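Local coordinates for protein Xaa-Pro dipeptidase (Pyrococcus horikoshii, PDB 1WY2) that probably splits dipeptides that carry a C-terminal proline after a nonpolar residue, as a homodimeric metallopeptidase whose subunits each hold two metal ions, at residues A[9-14]-A[119-124]; A[23-28]-A[92-97]; A[180-185]-A[195-200]; A[185-190]-A[201-206]. One frame throughout, in Å; residues are numbered along the deposited sequence.

The four contacts form two pairs, one in each domain. Contacts 1 and 2 share the N-terminal domain with centres 12 Å apart: Ile11 CG2 packs on Val23 CG2 at 3.8 Å, which seats helix 6-17 on strand 22-25, and contact 2 is nested within the chain loop closed by contact 1. Contacts 3 and 4, also 12 Å apart between centres, lie in the metallopeptidase domain, share Ile185 and are tied by Arg190 NH1, 3.2 Å from Gly196 O. Contacts 1 and 3 are 35 Å apart between centres. Contact 3 comes nearest the metal site, with the Ile184 side chain about 6 Å from a zinc ion; contacts 2 and 3 both touch the second subunit.

Contact 1: A[9-14]-A[119-124]; sequences KKIIEF and DVIRDM
Phe14 packs its ring on Val120 across two neighbouring helices. The Phe14 ring lies over the valine, with Val120 CG1 4.0 Å above the ring plane and displaced toward its rim, while Phe14 CD2 comes within 3.9 Å of Val120 CB. A chi1 of -178°, which sets CG trans to the main-chain nitrogen, carries the ring across to helix 118-125. The other valine methyl, CG2, points back at the first helix and rests 3.6 Å from Lys10 O. Farther along the ring, Phe14 CE2 meets Asp119 CB obliquely, and the carboxylate plane stands 78° from the ring plane. One turn earlier, the Lys10 side chain takes part through its methylenes: its extended chain runs past Met124 in the opposite direction, CD lying 3.8 Å from Met124 CG. Met124 bends at chi3, turning its methyl away from the lysine and inward, where CE touches Ile11 CG1 at 4.0 Å. Ile11 CD1 also reaches Ile121 CD1, at 4.1 Å. Below this apolar layer, Ile11 packs on Val23 and Ile121 on Ile25, both from strand 22-25. The segment axes approach to 9.9 Å at 143°, closer to antiparallel than parallel. This is the packing of two helices side by side on one face of the mixed sheet in the creatinase/prolidase N-terminal domain.

Contact 2: A[23-28]-A[92-97]; sequences VLIAKN and GIESSL. With GOL (glycerol), chain G.
Glu94 reaches across to the backbone just beyond strand 22-25 and grips two successive amides with its carboxylate. Ala26 N donates to Glu94 OE1 at 2.7 Å, arriving from above the carboxylate plane, 40° out of it, whereas Lys27 N uses the syn lone pair of Glu94 OE2 at 3.1 Å. A water adds a further link: it donates to Leu24 O and to Glu94 OE1, and accepts from Glu94 N. The carboxylate is thus held through both oxygens, and Asn30 ND2 gives OE2 another donor. Ile25 crosses the glutamate at about a right angle, with CG2 3.6 Å from Glu94 OE2.

These bonds continue a parallel strand pair. Leu24 N binds Gly92 O at 2.9 Å and 171°, joining neighbouring parallel strands 22-25 and 90-93 within the six-stranded mixed sheet of the N-terminal domain. Where the strands end, the polar side chain takes over from backbone pairing. A type I turn from Glu94 to Leu97, closed by Leu97 N to Glu94 O, directs the second segment back, and Leu97 CD1 meets Ala26 CB at 4.1 Å.

Farther out, Lys27 extends fully, its CD passing 3.5 Å from Ser96 OG. Its NZ forms a salt bridge with Glu292 and donates to glycerol O1 at 2.9 Å; Ser95 N binds O3 of the same glycerol, a probable crystallisation additive. Helix 99-108 packs against Leu24 and Leu97, while backbone bonds join Ser95 and Leu97 to the second subunit.

Contact 3: A[180-185]-A[195-200]; sequences AFDTII and HGVASD
Ile184 lies along the backbone of the 195-198 loop and touches it with both branches. CG2 abuts Gly196 O at 3.4 Å, while the CG1-CD1 branch passes Val197 CA and ends at His195 CA, 3.8 Å from CD1. With chi1 at -71°, CG1 stands opposite the carbonyl carbon and CG2 opposite the nitrogen, which makes the two branches diverge. Val197 answers from the loop: its two methyls straddle Asp182 CB, with CG2 at 4.0 Å.

One polar bond fixes the alignment. Ala198 N donates to Thr183 O at 3.1 Å and 174°. Beyond it, Ala198 CB packs on Ile185 CB at 3.8 Å, while Ile185 N is buried without a partner in the model. An inverse gamma turn centred on Gly196, with Val197 N bonded to His195 O at 2.8 Å, bends the loop around Ile184. His195 ND1 bonds Glu60 of the second subunit, and Asp182 makes a salt bridge to Lys178 of that subunit. The Ile184 side chain also touches zinc ligand Asp212, placing this strand-loop packing in the second shell of the dinuclear M24 metallopeptidase site.

Contact 4: A[185-190]-A[201-206]; sequences IASGYR and KRIERG
This is a strand-end to loop contact in the M24 metallopeptidase domain, where one lysine side chain fastens the return loop 201-206 to the end of strand 184-187. That strand pairs antiparallel with strand 208-217, to which the loop leads. The geometric evidence centres on Lys201, whose chain runs alongside Tyr189 and Arg190 and ends at Ser187. Its CD packs on Arg190 CD at 3.7 Å, the two chains running past each other in opposite directions. Lys201 CE approaches Tyr189 CE1 at 3.5 Å, and the tyrosine ring in turn has Arg190 CG 3.6 Å above its plane, offset toward the rim. The ring, Arg190 and Lys201 thus pack as one cluster, with Arg190 CG over a ring face and Lys201 CE meeting the ring obliquely.

Two main-chain features shape the strand end: Arg190 N bonds back to Ser187 O at 3.0 Å, and Gly188 between them has a positive phi of 58°. On the loop side, Ile203 CG1 rests against Ser187 OG at 3.7 Å; Ile203, itself buried, also packs on Val230. Charges outside the segments complete the arrangement. Glu160 receives both Ser187 OG and Arg190 NH1, so it positions two members of the contact, while Asp207 pairs with the lysine ammonium and probably offsets its charge.

The lysine extends as far as CE and then turns, chi4 being -60°, which swings the ammonium toward Ser187. Lys201 NZ donates to Ser187 OG at 3.0 Å and to Arg202 O at 3.1 Å, the nitrogen standing 43° out of the Arg202 carbonyl plane.

Contact 1: A[9-14]-A[119-124]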
# COMPACT_ATOMS: atom_id res chain seq x y z
N LYS A 9 23.30 -15.76 -4.97
CA LYS A 9 24.67 -16.03 -4.55
C LYS A 9 25.25 -14.93 -3.68
O LYS A 9 26.05 -15.20 -2.79
CB LYS A 9 25.54 -16.29 -5.78
CG LYS A 9 25.32 -17.68 -6.35
CD LYS A 9 25.90 -17.83 -7.74
CE LYS A 9 25.71 -19.26 -8.22
NZ LYS A 9 25.82 -19.37 -9.70
N LYS A 10 24.85 -13.69 -3.93
CA LYS A 10 25.34 -12.58 -3.12
C LYS A 10 24.80 -12.73 -1.71
O LYS A 10 25.47 -12.40 -0.73
CB LYS A 10 24.93 -11.24 -3.71
CG LYS A 10 25.76 -10.86 -4.93
CD LYS A 10 25.44 -9.47 -5.42
CE LYS A 10 26.36 -9.09 -6.58
NZ LYS A 10 26.10 -7.69 -7.04
N ILE A 11 23.57 -13.23 -1.60
CA ILE A 11 22.97 -13.43 -0.29
C ILE A 11 23.67 -14.60 0.40
O ILE A 11 23.93 -14.55 1.60
CB ILE A 11 21.46 -13.71 -0.42
CG1 ILE A 11 20.75 -12.42 -0.87
CG2 ILE A 11 20.89 -14.20 0.91
CD1 ILE A 11 19.30 -12.60 -1.27
N ILE A 12 24.00 -15.64 -0.36
CA ILE A 12 24.69 -16.79 0.23
C ILE A 12 26.05 -16.36 0.77
O ILE A 12 26.50 -16.84 1.81
CB ILE A 12 24.86 -17.93 -0.81
CG1 ILE A 12 23.50 -18.57 -1.10
CG2 ILE A 12 25.85 -18.97 -0.29
CD1 ILE A 12 23.50 -19.56 -2.25
N GLU A 13 26.72 -15.46 0.05
CA GLU A 13 28.03 -14.96 0.49
C GLU A 13 27.86 -14.28 1.84
O GLU A 13 28.60 -14.55 2.79
CB GLU A 13 28.59 -13.97 -0.52
CG GLU A 13 29.86 -13.26 -0.05
CD GLU A 13 30.43 -12.33 -1.10
OE1 GLU A 13 29.69 -11.43 -1.57
OE2 GLU A 13 31.62 -12.48 -1.45
N PHE A 14 26.88 -13.38 1.93
CA PHE A 14 26.60 -12.66 3.16
C PHE A 14 26.30 -13.65 4.28
O PHE A 14 26.76 -13.48 5.41
CB PHE A 14 25.42 -11.71 2.95
CG PHE A 14 25.08 -10.88 4.15
CD1 PHE A 14 24.16 -11.33 5.09
CD2 PHE A 14 25.69 -9.64 4.35
CE1 PHE A 14 23.85 -10.56 6.22
CE2 PHE A 14 25.38 -8.87 5.47
CZ PHE A 14 24.46 -9.33 6.40
N ASP A 119 21.52 -5.24 4.88
CA ASP A 119 22.74 -4.75 4.24
C ASP A 119 23.01 -5.32 2.84
O ASP A 119 23.41 -4.58 1.94
CB ASP A 119 23.96 -5.04 5.12
CG ASP A 119 24.09 -4.06 6.28
OD1 ASP A 119 23.19 -3.20 6.46
OD2 ASP A 119 25.09 -4.16 7.03
N VAL A 120 22.81 -6.62 2.66
CA VAL A 120 23.07 -7.22 1.36
C VAL A 120 21.96 -6.89 0.37
O VAL A 120 22.22 -6.69 -0.82
CB VAL A 120 23.29 -8.75 1.45
CG1 VAL A 120 22.03 -9.46 1.91
CG2 VAL A 120 23.78 -9.29 0.11
N ILE A 121 20.72 -6.81 0.85
CA ILE A 121 19.61 -6.46 -0.02
C ILE A 121 19.84 -5.03 -0.51
O ILE A 121 19.69 -4.73 -1.69
CB ILE A 121 18.25 -6.54 0.72
CG1 ILE A 121 17.99 -7.98 1.17
CG2 ILE A 121 17.13 -6.05 -0.19
CD1 ILE A 121 18.00 -8.99 0.05
N ARG A 122 20.22 -4.16 0.42
CA ARG A 122 20.50 -2.77 0.10
C ARG A 122 21.65 -2.64 -0.90
O ARG A 122 21.55 -1.95 -1.91
CB ARG A 122 20.86 -1.99 1.36
CG ARG A 122 21.37 -0.57 1.11
CD ARG A 122 22.13 -0.06 2.32
NE ARG A 122 23.32 -0.89 2.57
CZ ARG A 122 24.09 -0.79 3.65
NH1 ARG A 122 23.80 0.10 4.59
NH2 ARG A 122 25.15 -1.57 3.78
N ASP A 123 22.76 -3.31 -0.61
CA ASP A 123 23.93 -3.24 -1.48
C ASP A 123 23.61 -3.61 -2.92
O ASP A 123 24.21 -3.07 -3.85
CB ASP A 123 25.06 -4.11 -0.93
CG ASP A 123 25.73 -3.50 0.30
OD1 ASP A 123 25.34 -2.38 0.71
OD2 ASP A 123 26.65 -4.13 0.86
N MET A 124 22.67 -4.53 -3.12
CA MET A 124 22.28 -4.93 -4.46
C MET A 124 21.32 -3.93 -5.11
O MET A 124 21.59 -3.41 -6.19
CB MET A 124 21.62 -6.31 -4.46
CG MET A 124 22.55 -7.46 -4.11
SD MET A 124 21.76 -9.05 -4.41
CE MET A 124 20.58 -9.10 -3.05

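Contact 2: A[23-28]-A[92-97]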
# COMPACT_ATOMS: atom_id res chain seq x y z
N VAL A 23 18.27 -17.91 4.74
CA VAL A 23 17.67 -16.60 4.63
C VAL A 23 16.25 -16.69 4.10
O VAL A 23 15.96 -17.45 3.18
CB VAL A 23 18.50 -15.68 3.70
CG1 VAL A 23 17.70 -14.42 3.34
CG2 VAL A 23 19.79 -15.28 4.39
N LEU A 24 15.36 -15.90 4.70
CA LEU A 24 13.96 -15.87 4.29
C LEU A 24 13.64 -14.49 3.72
O LEU A 24 13.86 -13.48 4.38
CB LEU A 24 13.05 -16.14 5.50
CG LEU A 24 11.55 -16.00 5.25
CD1 LEU A 24 11.10 -17.00 4.19
CD2 LEU A 24 10.79 -16.22 6.55
N ILE A 25 13.14 -14.46 2.49
CA ILE A 25 12.77 -13.21 1.82
C ILE A 25 11.25 -13.23 1.63
O ILE A 25 10.72 -14.14 0.97
CB ILE A 25 13.45 -13.09 0.44
CG1 ILE A 25 14.98 -13.09 0.61
CG2 ILE A 25 13.01 -11.80 -0.27
CD1 ILE A 25 15.52 -11.92 1.42
N ALA A 26 10.55 -12.24 2.18
CA ALA A 26 9.09 -12.20 2.09
C ALA A 26 8.47 -10.90 1.56
O ALA A 26 7.31 -10.90 1.15
CB ALA A 26 8.49 -12.53 3.44
N LYS A 27 9.21 -9.80 1.58
CA LYS A 27 8.65 -8.54 1.09
C LYS A 27 8.53 -8.58 -0.43
O LYS A 27 9.49 -8.91 -1.13
CB LYS A 27 9.52 -7.36 1.53
CG LYS A 27 8.79 -6.02 1.52
CD LYS A 27 9.67 -4.87 1.98
CE LYS A 27 8.87 -3.57 2.07
NZ LYS A 27 9.70 -2.41 2.52
N ASN A 28 7.35 -8.24 -0.94
CA ASN A 28 7.06 -8.27 -2.37
C ASN A 28 8.15 -7.75 -3.31
O ASN A 28 8.54 -8.43 -4.26
CB ASN A 28 5.75 -7.54 -2.66
CG ASN A 28 4.58 -8.13 -1.91
OD1 ASN A 28 4.43 -9.35 -1.84
ND2 ASN A 28 3.74 -7.27 -1.35
N GLY A 92 18.36 -15.55 8.54
CA GLY A 92 18.52 -14.17 8.14
C GLY A 92 17.18 -13.65 7.66
O GLY A 92 16.51 -14.32 6.87
N ILE A 93 16.77 -12.47 8.12
CA ILE A 93 15.48 -11.91 7.74
C ILE A 93 15.53 -10.42 7.40
O ILE A 93 16.48 -9.72 7.75
CB ILE A 93 14.42 -12.10 8.86
CG1 ILE A 93 14.88 -11.40 10.14
CG2 ILE A 93 14.19 -13.59 9.12
CD1 ILE A 93 13.79 -11.31 11.21
N GLU A 94 14.49 -9.95 6.71
CA GLU A 94 14.37 -8.55 6.32
C GLU A 94 13.92 -7.72 7.51
O GLU A 94 13.21 -8.21 8.39
CB GLU A 94 13.34 -8.39 5.21
CG GLU A 94 13.63 -9.18 3.95
CD GLU A 94 12.35 -9.57 3.22
OE1 GLU A 94 11.52 -10.28 3.83
OE2 GLU A 94 12.18 -9.16 2.06
N SER A 95 14.32 -6.45 7.54
CA SER A 95 13.94 -5.57 8.63
C SER A 95 12.44 -5.29 8.62
O SER A 95 11.90 -4.74 9.58
CB SER A 95 14.70 -4.25 8.53
OG SER A 95 16.09 -4.46 8.71
N SER A 96 11.77 -5.70 7.55
CA SER A 96 10.33 -5.49 7.40
C SER A 96 9.48 -6.65 7.90
O SER A 96 8.26 -6.53 7.99
CB SER A 96 10.00 -5.22 5.94
OG SER A 96 10.49 -6.26 5.11
N LEU A 97 10.11 -7.78 8.24
CA LEU A 97 9.36 -8.94 8.70
C LEU A 97 8.61 -8.61 9.99
O LEU A 97 9.21 -8.18 10.97
CB LEU A 97 10.29 -10.13 8.92
CG LEU A 97 9.59 -11.49 8.80
CD1 LEU A 97 9.04 -11.65 7.39
CD2 LEU A 97 10.58 -12.61 9.12
C1 GOL G . 13.42 -3.64 4.13
O1 GOL G . 12.08 -3.21 3.89
C2 GOL G . 13.83 -4.76 3.18
O2 GOL G . 13.72 -4.30 1.82
C3 GOL G . 15.27 -5.19 3.45
O3 GOL G . 15.44 -5.65 4.78
O HOH W 1 12.49 -11.73 5.87

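Contact 3: A[180-185]-A[195-200]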
# COMPACT_ATOMS: atom_id res chain seq x y z
N ALA A 180 2.45 5.79 -8.58
CA ALA A 180 3.47 5.29 -7.66
C ALA A 180 3.08 5.57 -6.21
O ALA A 180 3.56 4.90 -5.29
CB ALA A 180 4.82 5.94 -7.98
N PHE A 181 2.22 6.56 -6.02
CA PHE A 181 1.74 6.95 -4.70
C PHE A 181 0.56 7.89 -4.90
O PHE A 181 0.32 8.36 -6.01
CB PHE A 181 2.87 7.63 -3.92
CG PHE A 181 3.51 8.78 -4.65
CD1 PHE A 181 2.96 10.06 -4.59
CD2 PHE A 181 4.66 8.58 -5.41
CE1 PHE A 181 3.56 11.12 -5.27
CE2 PHE A 181 5.27 9.64 -6.09
CZ PHE A 181 4.71 10.91 -6.02
N ASP A 182 -0.18 8.17 -3.83
CA ASP A 182 -1.34 9.06 -3.91
C ASP A 182 -0.94 10.44 -4.43
O ASP A 182 -0.17 11.16 -3.79
CB ASP A 182 -2.00 9.18 -2.53
CG ASP A 182 -2.77 7.92 -2.14
OD1 ASP A 182 -2.20 6.82 -2.26
OD2 ASP A 182 -3.93 8.05 -1.70
N THR A 183 -1.48 10.80 -5.59
CA THR A 183 -1.16 12.07 -6.23
C THR A 183 -1.44 13.29 -5.38
O THR A 183 -2.53 13.44 -4.81
CB THR A 183 -1.91 12.22 -7.57
OG1 THR A 183 -1.49 11.19 -8.46
CG2 THR A 183 -1.62 13.58 -8.20
N ILE A 184 -0.44 14.17 -5.31
CA ILE A 184 -0.55 15.40 -4.54
C ILE A 184 -0.82 16.57 -5.47
O ILE A 184 -0.03 16.85 -6.37
CB ILE A 184 0.75 15.66 -3.75
CG1 ILE A 184 0.87 14.66 -2.60
CG2 ILE A 184 0.78 17.10 -3.23
CD1 ILE A 184 2.24 14.61 -1.97
N ILE A 185 -1.96 17.23 -5.27
CA ILE A 185 -2.33 18.42 -6.01
C ILE A 185 -2.75 19.32 -4.85
O ILE A 185 -3.89 19.25 -4.39
CB ILE A 185 -3.55 18.22 -6.94
CG1 ILE A 185 -3.26 17.12 -7.98
CG2 ILE A 185 -3.87 19.53 -7.66
CD1 ILE A 185 -2.13 17.44 -8.94
N HIS A 195 2.71 16.76 2.20
CA HIS A 195 1.98 15.61 1.68
C HIS A 195 0.49 15.89 1.51
O HIS A 195 -0.35 15.05 1.85
CB HIS A 195 2.18 14.39 2.58
CG HIS A 195 3.55 13.79 2.49
ND1 HIS A 195 4.02 12.86 3.38
CD2 HIS A 195 4.55 13.99 1.59
CE1 HIS A 195 5.25 12.50 3.04
NE2 HIS A 195 5.59 13.18 1.96
N GLY A 196 0.16 17.07 0.98
CA GLY A 196 -1.23 17.44 0.78
C GLY A 196 -1.89 16.73 -0.39
O GLY A 196 -2.09 17.32 -1.45
N VAL A 197 -2.23 15.46 -0.20
CA VAL A 197 -2.88 14.68 -1.24
C VAL A 197 -4.09 15.44 -1.79
O VAL A 197 -4.80 16.11 -1.04
CB VAL A 197 -3.31 13.30 -0.70
CG1 VAL A 197 -4.10 12.53 -1.76
CG2 VAL A 197 -2.08 12.51 -0.29
N ALA A 198 -4.30 15.34 -3.10
CA ALA A 198 -5.41 16.03 -3.76
C ALA A 198 -6.71 15.89 -2.96
O ALA A 198 -7.08 14.78 -2.56
CB ALA A 198 -5.60 15.49 -5.17
N SER A 199 -7.40 17.01 -2.76
CA SER A 199 -8.65 17.01 -1.99
C SER A 199 -9.83 17.62 -2.75
O SER A 199 -9.75 17.86 -3.95
CB SER A 199 -8.45 17.77 -0.68
OG SER A 199 -8.37 19.17 -0.91
N ASP A 200 -10.92 17.87 -2.03
CA ASP A 200 -12.10 18.45 -2.65
C ASP A 200 -12.00 19.96 -2.82
O ASP A 200 -12.87 20.58 -3.43
CB ASP A 200 -13.35 18.10 -1.84
CG ASP A 200 -13.70 16.63 -1.92
OD1 ASP A 200 -13.87 16.13 -3.05
OD2 ASP A 200 -13.81 15.98 -0.86

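Contact 4: A[185-190]-A[201-206]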
# COMPACT_ATOMS: atom_id res chain seq x y z
N ILE A 185 -1.96 17.23 -5.27
CA ILE A 185 -2.33 18.42 -6.01
C ILE A 185 -2.75 19.32 -4.85
O ILE A 185 -3.89 19.25 -4.39
CB ILE A 185 -3.55 18.22 -6.94
CG1 ILE A 185 -3.26 17.12 -7.98
CG2 ILE A 185 -3.87 19.53 -7.66
CD1 ILE A 185 -2.13 17.44 -8.94
N ALA A 186 -1.81 20.12 -4.36
CA ALA A 186 -2.05 20.99 -3.21
C ALA A 186 -2.04 22.47 -3.60
O ALA A 186 -0.99 23.03 -3.93
CB ALA A 186 -0.99 20.72 -2.14
N SER A 187 -3.22 23.09 -3.54
CA SER A 187 -3.36 24.49 -3.93
C SER A 187 -3.61 25.45 -2.77
O SER A 187 -4.20 25.08 -1.76
CB SER A 187 -4.50 24.62 -4.95
OG SER A 187 -5.74 24.28 -4.36
N GLY A 188 -3.17 26.69 -2.95
CA GLY A 188 -3.36 27.70 -1.92
C GLY A 188 -2.73 27.30 -0.60
O GLY A 188 -1.59 26.83 -0.57
N TYR A 189 -3.47 27.47 0.49
CA TYR A 189 -2.95 27.12 1.80
C TYR A 189 -2.52 25.65 1.87
O TYR A 189 -1.69 25.29 2.69
CB TYR A 189 -3.98 27.41 2.90
CG TYR A 189 -5.17 26.48 2.90
CD1 TYR A 189 -6.24 26.67 2.03
CD2 TYR A 189 -5.21 25.38 3.76
CE1 TYR A 189 -7.32 25.80 2.02
CE2 TYR A 189 -6.29 24.50 3.76
CZ TYR A 189 -7.34 24.71 2.89
OH TYR A 189 -8.40 23.84 2.87
N ARG A 190 -3.08 24.81 1.01
CA ARG A 190 -2.73 23.39 1.02
C ARG A 190 -1.32 23.14 0.50
O ARG A 190 -0.73 22.10 0.80
CB ARG A 190 -3.73 22.55 0.22
CG ARG A 190 -5.16 22.60 0.77
CD ARG A 190 -6.01 21.43 0.28
NE ARG A 190 -5.65 20.17 0.94
CZ ARG A 190 -4.97 19.18 0.37
NH1 ARG A 190 -4.56 19.28 -0.89
NH2 ARG A 190 -4.69 18.09 1.07
N LYS A 201 -10.93 20.55 -2.29
CA LYS A 201 -10.73 21.99 -2.40
C LYS A 201 -10.67 22.40 -3.86
O LYS A 201 -10.07 21.71 -4.68
CB LYS A 201 -9.43 22.41 -1.71
CG LYS A 201 -9.10 23.89 -1.90
CD LYS A 201 -7.75 24.26 -1.30
CE LYS A 201 -7.45 25.74 -1.44
NZ LYS A 201 -7.42 26.20 -2.86
N ARG A 202 -11.29 23.53 -4.19
CA ARG A 202 -11.24 24.01 -5.55
C ARG A 202 -10.12 25.03 -5.68
O ARG A 202 -9.89 25.84 -4.78
CB ARG A 202 -12.59 24.62 -5.96
CG ARG A 202 -13.65 23.56 -6.21
CD ARG A 202 -14.96 24.14 -6.73
NE ARG A 202 -15.95 23.09 -6.94
CZ ARG A 202 -15.92 22.22 -7.95
NH1 ARG A 202 -14.95 22.26 -8.84
NH2 ARG A 202 -16.87 21.29 -8.05
N ILE A 203 -9.41 24.96 -6.80
CA ILE A 203 -8.29 25.85 -7.07
C ILE A 203 -8.77 27.27 -7.37
O ILE A 203 -9.77 27.47 -8.06
CB ILE A 203 -7.47 25.29 -8.25
CG1 ILE A 203 -6.94 23.91 -7.87
CG2 ILE A 203 -6.33 26.24 -8.60
CD1 ILE A 203 -6.32 23.14 -9.02
N GLU A 204 -8.06 28.27 -6.84
CA GLU A 204 -8.43 29.67 -7.06
C GLU A 204 -7.30 30.41 -7.76
O GLU A 204 -6.13 30.02 -7.65
CB GLU A 204 -8.72 30.37 -5.73
CG GLU A 204 -9.66 29.62 -4.80
CD GLU A 204 -9.98 30.42 -3.55
OE1 GLU A 204 -10.82 31.34 -3.63
OE2 GLU A 204 -9.39 30.13 -2.48
N ARG A 205 -7.63 31.49 -8.47
CA ARG A 205 -6.60 32.26 -9.15
C ARG A 205 -5.69 32.87 -8.09
O ARG A 205 -6.15 33.34 -7.05
CB ARG A 205 -7.23 33.36 -10.02
CG ARG A 205 -6.19 34.22 -10.74
CD ARG A 205 -6.83 35.10 -11.81
NE ARG A 205 -7.18 34.34 -13.01
CZ ARG A 205 -6.30 33.99 -13.95
NH1 ARG A 205 -5.03 34.34 -13.84
NH2 ARG A 205 -6.70 33.30 -15.01
N GLY A 206 -4.38 32.85 -8.36
CA GLY A 206 -3.42 33.38 -7.41
C GLY A 206 -2.86 32.29 -6.51
O GLY A 206 -1.99 32.53 -5.69